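Local coordinates for sulfur oxidation protein soxB (Thermus thermophilus, PDB 2WDD), which probably hydrolyses the sulfur-sulfur bond of cysteine S-thiosulfonate in the Sox sulfur-oxidation pathway, as a dimanganese enzyme of the 5'-nucleotidase family, at residues N256-D269 against G278-T291. Residues are numbered along the deposited sequence; the frame is centred on the assembly and turned at random. Where two conformers were deposited one is given.
Sequences NAVVLLSHNGMQLD and GIDLILSGHTHDLT. With MN (manganese (II) ion), chain H; MN (manganese (II) ion), chain G.
His263 NE2 and His286 ND1 bind the same manganese, at 2.2 and 2.3 Å, their rings rim to rim with planes at 63°; Asp132 and His163 complete its protein ligands. A water bridges to the second manganese, held by His288, Asp36, His38 and Asp132. His286 CB sits over one face of the His263 ring; with CG anti to the backbone N (chi1 -173°), ND1 reaches the manganese. His263 ND1 is fixed by Gly130 O. Behind the metals, Asp269 ties both strand ends together: OD2 takes OG of one Ser284 conformer at 2.6 Å, on its anti side and 25° out of the carboxylate plane, while OD1 takes the Ser262 hydroxyl through its syn lone pair and Asn264 ND2 nearly end-on. A leucine in place of Asp269 would probably leave these buried hydroxyls without their acceptor and the turn carrying His263 less firmly set. Thr287 OG1 accepts from Met266 N (3.0 Å) and donates to Asp289 OD2, pinning the helix start to the histidine loop. At the far end Asp280 OD2, salt-bridged to Arg251, accepts from Val258 N (2.8 Å). Parallel strands 257-262 and 281-284, linked by helix 266-273 in a beta-alpha-beta unit, lie between strands 210-217 and 300-304.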
# COMPACT_ATOMS: atom_id res chain seq x y z
N ASN A 256 -3.85 -24.82 -17.63
CA ASN A 256 -5.29 -24.79 -17.87
C ASN A 256 -5.85 -23.44 -17.45
O ASN A 256 -6.78 -22.92 -18.06
CB ASN A 256 -5.99 -25.89 -17.07
CG ASN A 256 -5.53 -27.27 -17.48
OD1 ASN A 256 -4.83 -27.95 -16.73
ND2 ASN A 256 -5.86 -27.66 -18.70
N ALA A 257 -5.26 -22.88 -16.39
CA ALA A 257 -5.71 -21.60 -15.85
C ALA A 257 -4.51 -20.70 -15.60
O ALA A 257 -3.41 -21.18 -15.35
CB ALA A 257 -6.48 -21.81 -14.55
N VAL A 258 -4.74 -19.39 -15.67
CA VAL A 258 -3.66 -18.43 -15.49
C VAL A 258 -4.02 -17.37 -14.46
O VAL A 258 -5.06 -16.72 -14.56
CB VAL A 258 -3.29 -17.77 -16.84
CG1 VAL A 258 -2.26 -16.65 -16.65
CG2 VAL A 258 -2.75 -18.83 -17.82
N VAL A 259 -3.16 -17.23 -13.46
CA VAL A 259 -3.35 -16.24 -12.40
C VAL A 259 -2.23 -15.22 -12.52
O VAL A 259 -1.06 -15.60 -12.57
CB VAL A 259 -3.28 -16.91 -11.01
CG1 VAL A 259 -3.45 -15.87 -9.88
CG2 VAL A 259 -4.30 -18.04 -10.89
N LEU A 260 -2.57 -13.93 -12.54
CA LEU A 260 -1.55 -12.89 -12.58
C LEU A 260 -1.38 -12.34 -11.16
O LEU A 260 -2.32 -11.79 -10.61
CB LEU A 260 -1.94 -11.74 -13.52
CG LEU A 260 -0.95 -10.57 -13.56
CD1 LEU A 260 0.36 -11.01 -14.23
CD2 LEU A 260 -1.54 -9.38 -14.29
N LEU A 261 -0.20 -12.52 -10.56
CA LEU A 261 0.14 -11.99 -9.23
C LEU A 261 0.73 -10.63 -9.57
O LEU A 261 1.84 -10.54 -10.09
CB LEU A 261 1.21 -12.87 -8.57
CG LEU A 261 1.72 -12.49 -7.18
CD1 LEU A 261 0.58 -12.40 -6.17
CD2 LEU A 261 2.75 -13.51 -6.73
N SER A 262 -0.07 -9.59 -9.38
CA SER A 262 0.25 -8.26 -9.87
C SER A 262 0.58 -7.19 -8.84
O SER A 262 -0.04 -7.11 -7.77
CB SER A 262 -0.96 -7.75 -10.65
OG SER A 262 -0.69 -6.52 -11.30
N HIS A 263 1.49 -6.30 -9.23
CA HIS A 263 1.76 -5.10 -8.45
C HIS A 263 1.61 -3.89 -9.39
O HIS A 263 2.32 -2.90 -9.23
CB HIS A 263 3.11 -5.09 -7.74
CG HIS A 263 3.12 -4.22 -6.53
ND1 HIS A 263 2.97 -4.72 -5.25
CD2 HIS A 263 3.16 -2.87 -6.41
CE1 HIS A 263 2.93 -3.71 -4.39
NE2 HIS A 263 3.04 -2.58 -5.07
N ASN A 264 0.67 -3.97 -10.32
CA ASN A 264 0.42 -2.87 -11.25
C ASN A 264 -0.44 -1.77 -10.62
O ASN A 264 -0.40 -0.63 -11.08
CB ASN A 264 -0.37 -3.34 -12.49
CG ASN A 264 0.46 -4.13 -13.48
OD1 ASN A 264 1.60 -3.79 -13.77
ND2 ASN A 264 -0.18 -5.12 -14.10
N GLY A 265 -1.33 -2.17 -9.70
CA GLY A 265 -2.37 -1.32 -9.14
C GLY A 265 -3.68 -1.87 -9.70
O GLY A 265 -3.74 -2.25 -10.87
N MET A 266 -4.73 -1.92 -8.89
CA MET A 266 -5.97 -2.53 -9.34
C MET A 266 -6.65 -1.95 -10.57
O MET A 266 -7.25 -2.70 -11.34
CB MET A 266 -6.96 -2.73 -8.20
CG MET A 266 -8.02 -3.78 -8.52
SD MET A 266 -9.00 -4.21 -7.07
CE MET A 266 -9.92 -2.71 -6.76
N GLN A 267 -6.60 -0.63 -10.75
CA GLN A 267 -7.26 -0.03 -11.91
C GLN A 267 -6.50 -0.38 -13.18
O GLN A 267 -7.11 -0.66 -14.22
CB GLN A 267 -7.36 1.49 -11.75
CG GLN A 267 -8.12 1.91 -10.49
CD GLN A 267 -9.49 1.25 -10.39
OE1 GLN A 267 -10.29 1.32 -11.32
NE2 GLN A 267 -9.76 0.61 -9.25
N LEU A 268 -5.18 -0.41 -13.09
CA LEU A 268 -4.38 -0.81 -14.24
C LEU A 268 -4.64 -2.30 -14.54
O LEU A 268 -4.78 -2.70 -15.69
CB LEU A 268 -2.91 -0.53 -13.99
CG LEU A 268 -1.95 -0.93 -15.11
CD1 LEU A 268 -2.43 -0.40 -16.48
CD2 LEU A 268 -0.55 -0.40 -14.78
N ASP A 269 -4.75 -3.11 -13.49
CA ASP A 269 -5.07 -4.51 -13.70
C ASP A 269 -6.42 -4.64 -14.41
O ASP A 269 -6.58 -5.52 -15.27
CB ASP A 269 -5.14 -5.25 -12.36
CG ASP A 269 -3.77 -5.53 -11.77
OD1 ASP A 269 -2.79 -5.63 -12.55
OD2 ASP A 269 -3.70 -5.73 -10.54
N GLY A 278 -6.76 -14.40 -21.90
CA GLY A 278 -6.28 -15.55 -21.16
C GLY A 278 -5.91 -15.42 -19.69
O GLY A 278 -5.40 -16.38 -19.11
N ILE A 279 -6.14 -14.26 -19.09
CA ILE A 279 -5.87 -14.12 -17.67
C ILE A 279 -7.19 -14.44 -16.96
O ILE A 279 -8.18 -13.75 -17.18
CB ILE A 279 -5.38 -12.71 -17.28
CG1 ILE A 279 -4.07 -12.39 -18.00
CG2 ILE A 279 -5.20 -12.65 -15.78
CD1 ILE A 279 -3.50 -11.02 -17.66
N ASP A 280 -7.19 -15.49 -16.15
CA ASP A 280 -8.41 -15.91 -15.48
C ASP A 280 -8.65 -15.23 -14.15
O ASP A 280 -9.79 -14.98 -13.76
CB ASP A 280 -8.41 -17.43 -15.30
CG ASP A 280 -8.24 -18.16 -16.62
OD1 ASP A 280 -9.01 -17.83 -17.57
OD2 ASP A 280 -7.29 -18.95 -16.75
N LEU A 281 -7.57 -14.91 -13.44
CA LEU A 281 -7.67 -14.29 -12.15
C LEU A 281 -6.48 -13.36 -11.98
O LEU A 281 -5.38 -13.70 -12.40
CB LEU A 281 -7.60 -15.36 -11.06
CG LEU A 281 -7.48 -14.91 -9.60
CD1 LEU A 281 -8.75 -14.17 -9.18
CD2 LEU A 281 -7.21 -16.10 -8.67
N ILE A 282 -6.71 -12.21 -11.36
CA ILE A 282 -5.63 -11.26 -11.05
C ILE A 282 -5.70 -11.04 -9.55
O ILE A 282 -6.77 -10.73 -9.02
CB ILE A 282 -5.76 -9.89 -11.78
CG1 ILE A 282 -5.65 -10.07 -13.29
CG2 ILE A 282 -4.63 -8.94 -11.31
CD1 ILE A 282 -6.00 -8.83 -14.10
N LEU A 283 -4.55 -11.19 -8.88
CA LEU A 283 -4.38 -10.92 -7.45
C LEU A 283 -3.70 -9.54 -7.50
O LEU A 283 -2.53 -9.42 -7.88
CB LEU A 283 -3.48 -11.99 -6.80
CG LEU A 283 -4.11 -13.39 -6.87
CD1 LEU A 283 -3.18 -14.46 -6.29
CD2 LEU A 283 -5.50 -13.42 -6.18
N SER A 284 -4.49 -8.51 -7.19
CA SER A 284 -4.07 -7.12 -7.32
C SER A 284 -3.52 -6.45 -6.07
O SER A 284 -4.26 -6.16 -5.13
CB SER A 284 -5.25 -6.25 -7.82
OG SER A 284 -5.69 -6.62 -9.12
N GLY A 285 -2.23 -6.16 -6.10
CA GLY A 285 -1.57 -5.45 -5.01
C GLY A 285 -1.44 -3.98 -5.38
O GLY A 285 -2.10 -3.49 -6.28
N HIS A 286 -0.56 -3.28 -4.66
CA HIS A 286 -0.24 -1.88 -4.91
C HIS A 286 -1.23 -0.82 -4.44
O HIS A 286 -0.84 0.19 -3.83
CB HIS A 286 0.15 -1.61 -6.36
CG HIS A 286 0.65 -0.21 -6.58
ND1 HIS A 286 1.79 0.27 -5.96
CD2 HIS A 286 0.10 0.84 -7.23
CE1 HIS A 286 1.94 1.55 -6.26
NE2 HIS A 286 0.93 1.92 -7.03
N THR A 287 -2.49 -0.99 -4.79
CA THR A 287 -3.49 0.00 -4.41
C THR A 287 -4.08 -0.20 -3.01
O THR A 287 -4.82 0.65 -2.51
CB THR A 287 -4.57 0.16 -5.50
OG1 THR A 287 -4.94 -1.13 -6.00
CG2 THR A 287 -4.04 1.01 -6.66
N HIS A 288 -3.65 -1.27 -2.33
CA HIS A 288 -4.05 -1.54 -0.95
C HIS A 288 -5.57 -1.67 -0.81
O HIS A 288 -6.15 -1.31 0.22
CB HIS A 288 -3.54 -0.43 -0.02
CG HIS A 288 -2.04 -0.34 0.07
ND1 HIS A 288 -1.39 0.30 1.11
CD2 HIS A 288 -1.06 -0.81 -0.74
CE1 HIS A 288 -0.08 0.22 0.93
NE2 HIS A 288 0.14 -0.46 -0.18
N ASP A 289 -6.21 -2.21 -1.85
CA ASP A 289 -7.67 -2.38 -1.86
C ASP A 289 -8.14 -3.63 -1.13
O ASP A 289 -7.36 -4.55 -0.84
CB ASP A 289 -8.15 -2.44 -3.31
CG ASP A 289 -8.05 -1.09 -4.00
OD1 ASP A 289 -8.61 -0.11 -3.45
OD2 ASP A 289 -7.45 -0.99 -5.09
N LEU A 290 -9.46 -3.68 -0.87
CA LEU A 290 -10.11 -4.85 -0.28
C LEU A 290 -11.30 -5.22 -1.17
O LEU A 290 -12.08 -4.34 -1.55
CB LEU A 290 -10.62 -4.56 1.14
CG LEU A 290 -9.58 -4.76 2.25
CD1 LEU A 290 -9.95 -3.95 3.48
CD2 LEU A 290 -9.41 -6.24 2.58
N THR A 291 -11.40 -6.50 -1.53
CA THR A 291 -12.50 -6.98 -2.37
C THR A 291 -13.11 -8.25 -1.76
O THR A 291 -12.70 -9.37 -2.09
CB THR A 291 -12.03 -7.28 -3.81
OG1 THR A 291 -10.94 -8.20 -3.77
CG2 THR A 291 -11.61 -6.01 -4.50
MN MN H . 3.24 -0.55 -4.36
MN MN G . 2.12 -0.81 -1.13
O HOH W 1 -1.89 -4.74 -8.80
O HOH W 2 -7.74 0.85 -7.20
O HOH W 3 1.81 0.14 -2.96